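Local structure of DynE8 (Micromonospora chersina, 4AMM) at residues Ala150-Ala153 with Asp154-Gly158; Arg160-Arg164 with Leu165-Pro169. The protein contains, in the part described here, the acyltransferase domain of an iterative polyketide synthase of enediyne (dynemicin) biosynthesis, which probably loads acyl building blocks for chain extension. All blocks are in the same frame, centred on the assembly; numbering follows the deposited sequence.

Contact 1. Residues Ala150-Ala153 with Asp154-Gly158; sequences AIIA and DSLAG
I151 and S155, one turn apart, are joined by a backbone hydrogen bond from S155 N to I151 O of 2.9 Å that is close to straight, with 166° at the hydrogen. D154 N to A150 O, L156 N to I152 O (2.8 Å) and A157 N to A153 O repeat the i to i+4 pattern. S155 OG lies beside the backbone N, anti to the carbonyl carbon (chi1 -63°), which folds the hydroxyl back to a close approach of 3.2 Å from OG to I151 O; the same OG is hydrogen-bonded to V348 O.

The apolar touch is made by branch methyls: I152 CG2 rests 3.8 Å from L156 CD1, and the two side chains pass at a slant. L156 CG also sits over the backbone, 3.2 Å from I152 O. This buried flank faces other helices, with I152 against T194, A198 and A181, and L156 against A191 and S184. On another flank D154 and S155 reach P350.

Regular i to i+4 bonding with one flank turned inward is that of a partly buried helix, here the middle of helix 144-165, packed on that flank against helices 178-185 and 191-206 of the acyltransferase domain.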
ATOM      1  N   ALA A 150      16.065  -0.227  -0.478  1.00 15.63           N
ATOM      2  CA  ALA A 150      15.520  -0.783   0.769  1.00 15.44           C
ATOM      3  C   ALA A 150      14.052  -1.040   0.665  1.00 14.83           C
ATOM      4  O   ALA A 150      13.598  -2.169   1.046  1.00 16.76           O
ATOM      5  CB  ALA A 150      15.812   0.098   1.923  1.00 17.70           C
ATOM      6  N   ILE A 151      13.278  -0.083   0.162  1.00 14.22           N
ATOM      7  CA  ILE A 151      11.824  -0.279   0.051  1.00 13.47           C
ATOM      8  C   ILE A 151      11.555  -1.406  -0.935  1.00 14.98           C
ATOM      9  O   ILE A 151      10.643  -2.256  -0.678  1.00 15.94           O
ATOM     10  CB  ILE A 151      11.236   0.992  -0.468  1.00 15.37           C
ATOM     11  CG1 ILE A 151      11.319   2.026   0.698  1.00 15.19           C
ATOM     12  CG2 ILE A 151       9.770   0.827  -0.906  1.00 14.56           C
ATOM     13  CD1 ILE A 151      11.080   3.515   0.209  1.00 18.30           C
ATOM     14  N   ILE A 152      12.226  -1.483  -2.080  1.00 13.18           N
ATOM     15  CA  ILE A 152      11.969  -2.519  -3.094  1.00 13.62           C
ATOM     16  C   ILE A 152      12.386  -3.866  -2.511  1.00 15.12           C
ATOM     17  O   ILE A 152      11.621  -4.836  -2.726  1.00 14.90           O
ATOM     18  CB  ILE A 152      12.680  -2.145  -4.402  1.00 13.52           C
ATOM     19  CG1 ILE A 152      11.995  -0.976  -5.048  1.00 14.31           C
ATOM     20  CG2 ILE A 152      12.779  -3.373  -5.284  1.00 17.16           C
ATOM     21  CD1 ILE A 152      10.535  -1.335  -5.554  1.00 15.40           C
ATOM     22  N   ALA A 153      13.441  -3.958  -1.727  1.00 13.99           N
ATOM     23  CA  ALA A 153      13.781  -5.280  -1.121  1.00 14.15           C
ATOM     24  C   ALA A 153      12.637  -5.727  -0.217  1.00 15.02           C
ATOM     25  O   ALA A 153      12.254  -6.940  -0.257  1.00 16.74           O
ATOM     26  CB  ALA A 153      15.094  -5.171  -0.361  1.00 15.36           C
ATOM     27  N   ASP A 154      12.044  -4.860   0.572  1.00 15.79           N
ATOM     28  CA  ASP A 154      10.912  -5.259   1.450  1.00 15.43           C
ATOM     29  C   ASP A 154       9.725  -5.623   0.584  1.00 15.70           C
ATOM     30  O   ASP A 154       8.990  -6.572   0.897  1.00 15.20           O
ATOM     31  CB  ASP A 154      10.540  -4.196   2.489  1.00 16.45           C
ATOM     32  CG  ASP A 154      11.569  -4.083   3.605  1.00 22.16           C
ATOM     33  OD1 ASP A 154      12.229  -5.092   3.967  1.00 25.64           O
ATOM     34  OD2 ASP A 154      11.675  -2.957   4.153  1.00 26.04           O
ATOM     35  N   SER A 155       9.418  -4.867  -0.467  1.00 13.51           N
ATOM     36  CA  SER A 155       8.297  -5.241  -1.393  1.00 14.54           C
ATOM     37  C   SER A 155       8.528  -6.607  -1.989  1.00 13.71           C
ATOM     38  O   SER A 155       7.547  -7.393  -2.188  1.00 13.58           O
ATOM     39  CB  SER A 155       8.057  -4.164  -2.435  1.00 13.81           C
ATOM     40  OG  SER A 155       7.657  -2.981  -1.719  1.00 17.30           O
ATOM     41  N   LEU A 156       9.752  -6.894  -2.396  1.00 14.67           N
ATOM     42  CA  LEU A 156      10.014  -8.213  -3.038  1.00 13.26           C
ATOM     43  C   LEU A 156       9.844  -9.305  -1.986  1.00 13.66           C
ATOM     44  O   LEU A 156       9.378 -10.397  -2.327  1.00 14.72           O
ATOM     45  CB  LEU A 156      11.470  -8.237  -3.574  1.00 14.19           C
ATOM     46  CG  LEU A 156      11.621  -7.337  -4.767  1.00 14.61           C
ATOM     47  CD1 LEU A 156      13.143  -7.176  -5.084  1.00 17.71           C
ATOM     48  CD2 LEU A 156      10.901  -7.839  -6.061  1.00 17.52           C
ATOM     49  N   ALA A 157      10.172  -9.060  -0.727  1.00 13.54           N
ATOM     50  CA  ALA A 157       9.891 -10.030   0.367  1.00 13.56           C
ATOM     51  C   ALA A 157       8.405 -10.173   0.515  1.00 15.06           C
ATOM     52  O   ALA A 157       7.901 -11.325   0.673  1.00 14.52           O
ATOM     53  CB  ALA A 157      10.504  -9.562   1.655  1.00 14.42           C
ATOM     54  N   GLY A 158       7.617  -9.102   0.432  1.00 13.61           N
ATOM     55  CA  GLY A 158       6.147  -9.291   0.425  1.00 11.70           C
ATOM     56  C   GLY A 158       5.663 -10.074  -0.767  1.00 11.42           C
ATOM     57  O   GLY A 158       4.708 -10.837  -0.551  1.00 12.12           O
TER

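Contact 2. Residues Arg160-Arg164 with Leu165-Pro169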
ATOM      1  N   ARG A 160       7.263 -12.502  -2.181  1.00 12.49           N
ATOM      2  CA  ARG A 160       7.608 -13.910  -1.794  1.00 11.93           C
ATOM      3  C   ARG A 160       6.559 -14.401  -0.802  1.00 12.80           C
ATOM      4  O   ARG A 160       6.200 -15.632  -0.945  1.00 14.64           O
ATOM      5  CB  ARG A 160       8.944 -13.966  -1.152  1.00 13.85           C
ATOM      6  CG  ARG A 160      10.080 -13.769  -2.235  1.00 14.51           C
ATOM      7  CD  ARG A 160      11.478 -14.191  -1.701  1.00 19.18           C
ATOM      8  NE  ARG A 160      11.859 -13.559  -0.442  1.00 19.00           N
ATOM      9  CZ  ARG A 160      12.540 -12.399  -0.275  1.00 21.96           C
ATOM     10  NH1 ARG A 160      12.823 -11.658  -1.300  1.00 22.45           N
ATOM     11  NH2 ARG A 160      12.870 -11.974   0.936  1.00 27.84           N
ATOM     12  N   TRP A 161       6.020 -13.596   0.100  1.00 12.16           N
ATOM     13  CA  TRP A 161       4.934 -14.082   0.990  1.00 12.35           C
ATOM     14  C   TRP A 161       3.693 -14.350   0.226  1.00 12.56           C
ATOM     15  O   TRP A 161       3.033 -15.408   0.418  1.00 11.20           O
ATOM     16  CB  TRP A 161       4.727 -12.991   2.080  1.00 11.93           C
ATOM     17  CG  TRP A 161       3.621 -13.253   3.108  1.00 12.13           C
ATOM     18  CD1 TRP A 161       2.475 -12.579   3.226  1.00 13.50           C
ATOM     19  CD2 TRP A 161       3.649 -14.276   4.072  1.00 12.63           C
ATOM     20  NE1 TRP A 161       1.745 -13.117   4.281  1.00 12.97           N
ATOM     21  CE2 TRP A 161       2.452 -14.157   4.810  1.00 12.75           C
ATOM     22  CE3 TRP A 161       4.577 -15.253   4.422  1.00 13.56           C
ATOM     23  CZ2 TRP A 161       2.132 -15.030   5.896  1.00 15.78           C
ATOM     24  CZ3 TRP A 161       4.255 -16.129   5.546  1.00 14.32           C
ATOM     25  CH2 TRP A 161       3.037 -15.958   6.248  1.00 14.05           C
ATOM     26  N   LEU A 162       3.289 -13.460  -0.657  1.00 10.99           N
ATOM     27  CA  LEU A 162       2.118 -13.751  -1.520  1.00 11.85           C
ATOM     28  C   LEU A 162       2.339 -15.017  -2.326  1.00 12.84           C
ATOM     29  O   LEU A 162       1.364 -15.831  -2.501  1.00 13.53           O
ATOM     30  CB  LEU A 162       1.798 -12.611  -2.551  1.00 14.13           C
ATOM     31  CG  LEU A 162       1.532 -11.273  -1.893  1.00 14.57           C
ATOM     32  CD1 LEU A 162       1.377 -10.218  -2.999  1.00 19.24           C
ATOM     33  CD2 LEU A 162       0.267 -11.294  -1.027  1.00 15.59           C
ATOM     34  N   ASP A 163       3.534 -15.221  -2.851  1.00 12.54           N
ATOM     35  CA  ASP A 163       3.817 -16.475  -3.619  1.00 13.55           C
ATOM     36  C   ASP A 163       3.740 -17.715  -2.682  1.00 11.72           C
ATOM     37  O   ASP A 163       3.089 -18.725  -3.126  1.00 13.25           O
ATOM     38  CB  ASP A 163       5.234 -16.437  -4.175  1.00 15.28           C
ATOM     39  CG  ASP A 163       5.467 -15.404  -5.281  1.00 20.00           C
ATOM     40  OD1 ASP A 163       4.503 -14.974  -5.957  1.00 24.45           O
ATOM     41  OD2 ASP A 163       6.726 -15.178  -5.430  1.00 23.66           O
ATOM     42  N   ARG A 164       4.209 -17.633  -1.471  1.00 11.57           N
ATOM     43  CA  ARG A 164       4.137 -18.784  -0.533  1.00 11.94           C
ATOM     44  C   ARG A 164       2.636 -19.065  -0.294  1.00 12.84           C
ATOM     45  O   ARG A 164       2.292 -20.257  -0.136  1.00 12.97           O
ATOM     46  CB  ARG A 164       4.833 -18.450   0.767  1.00 12.85           C
ATOM     47  CG  ARG A 164       4.796 -19.588   1.803  1.00 14.50           C
ATOM     48  CD  ARG A 164       5.734 -19.295   2.903  1.00 16.17           C
ATOM     49  NE  ARG A 164       5.680 -20.476   3.739  1.00 19.93           N
ATOM     50  CZ  ARG A 164       6.472 -20.713   4.735  1.00 21.41           C
ATOM     51  NH1 ARG A 164       7.364 -19.773   5.078  1.00 25.51           N
ATOM     52  NH2 ARG A 164       6.353 -21.844   5.427  1.00 20.82           N
ATOM     53  N   LEU A 165       1.776 -18.060  -0.253  1.00 11.55           N
ATOM     54  CA  LEU A 165       0.341 -18.238   0.019  1.00 12.19           C
ATOM     55  C   LEU A 165      -0.448 -18.604  -1.189  1.00 12.00           C
ATOM     56  O   LEU A 165      -1.641 -18.908  -1.072  1.00 13.03           O
ATOM     57  CB  LEU A 165      -0.231 -16.936   0.635  1.00 12.33           C
ATOM     58  CG  LEU A 165       0.241 -16.557   2.036  1.00 15.35           C
ATOM     59  CD1 LEU A 165      -0.222 -15.151   2.229  1.00 16.42           C
ATOM     60  CD2 LEU A 165      -0.338 -17.440   3.072  1.00 18.67           C
ATOM     61  N   GLY A 166       0.143 -18.527  -2.384  1.00 13.00           N
ATOM     62  CA  GLY A 166      -0.650 -18.717  -3.615  1.00 13.68           C
ATOM     63  C   GLY A 166      -1.695 -17.635  -3.817  1.00 13.69           C
ATOM     64  O   GLY A 166      -2.805 -17.877  -4.331  1.00 14.00           O
ATOM     65  N   ALA A 167      -1.400 -16.393  -3.492  1.00 12.52           N
ATOM     66  CA  ALA A 167      -2.409 -15.348  -3.609  1.00 12.45           C
ATOM     67  C   ALA A 167      -2.883 -15.063  -5.004  1.00 13.07           C
ATOM     68  O   ALA A 167      -2.082 -15.079  -5.963  1.00 15.44           O
ATOM     69  CB  ALA A 167      -1.807 -14.033  -2.959  1.00 13.65           C
ATOM     70  N   ARG A 168      -4.176 -14.791  -5.108  1.00 12.40           N
ATOM     71  CA  ARG A 168      -4.774 -14.486  -6.432  1.00 13.31           C
ATOM     72  C   ARG A 168      -5.497 -13.121  -6.468  1.00 12.54           C
ATOM     73  O   ARG A 168      -6.694 -13.005  -6.563  1.00 16.31           O
ATOM     74  CB  ARG A 168      -5.796 -15.548  -6.755  1.00 14.89           C
ATOM     75  CG  ARG A 168      -5.128 -16.913  -7.046  1.00 17.98           C
ATOM     76  CD  ARG A 168      -6.149 -17.924  -7.629  1.00 21.12           C
ATOM     77  NE  ARG A 168      -7.179 -18.134  -6.631  1.00 23.94           N
ATOM     78  CZ  ARG A 168      -8.415 -18.573  -6.816  1.00 31.86           C
ATOM     79  NH1 ARG A 168      -8.855 -18.867  -8.032  1.00 31.50           N
ATOM     80  NH2 ARG A 168      -9.208 -18.710  -5.756  1.00 30.50           N
ATOM     81  N   PRO A 169      -4.727 -12.045  -6.419  1.00 14.30           N
ATOM     82  CA  PRO A 169      -5.288 -10.691  -6.605  1.00 13.15           C
ATOM     83  C   PRO A 169      -5.710 -10.483  -8.057  1.00 13.09           C
ATOM     84  O   PRO A 169      -5.235 -11.190  -8.966  1.00 15.61           O
ATOM     85  CB  PRO A 169      -4.109  -9.754  -6.228  1.00 14.72           C
ATOM     86  CG  PRO A 169      -2.974 -10.576  -6.048  1.00 20.05           C
ATOM     87  CD  PRO A 169      -3.235 -12.027  -6.423  1.00 14.46           C
TER
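A167 N donates to L162 O over 3.0 Å in an almost linear bond (177° at the hydrogen), reaching back five residues across the helix end. G166 N is bonded to D163 O, also at 3.0 Å, but it stands above that carbonyl plane. These two bonds, with the positive phi of 65° at G166 that turns the chain out of the helix, make a Schellman motif. L165 N to W161 O, likewise 3.0 Å, is a regular i to i+4 helical bond.

Packing follows the turn. L165 CD1 lies over one face of the W161 indole in a CH-pi contact, 3.8 Å from the centroid of the five-membered ring but off centre, nearest to NE1 at 3.5 Å. The ring is swung to that position by a chi1 of 179°, CG anti to the backbone N, and its NE1 is hydrogen-bonded to T382. Shortening L165 to an alanine is likely to leave this indole face without its methyl and a gap toward V391 and P396. L162 CB meets A167 CB at 3.9 Å, an apolar contact spanning the turn.

Backbone amides beyond the last turn thus satisfy carbonyls of the helix end, consistent with a termination built largely on main-chain bonds and apolar packing.

How the contacts relate
Contacts 1 and 2 share helix 144-165 and follow one another along it, their centres about 14 Å apart; a single residue separates 154-158 from 160-164. Contact 1 is the more central, its centre about 12 Å from the chain centre against about 16 Å for contact 2, where the helix ends and the chain turns toward strand 171-174 of the parallel sheet. That strand leads to a GxSxG pattern, G174, S176 and G178, consistent with the nucleophile elbow of acyltransferases. I152 of contact 1 packs on L177 within that stretch and lies close to, but not in contact with, the three pattern residues. Contact 2 instead borders helix 376-387 and strand 99-103.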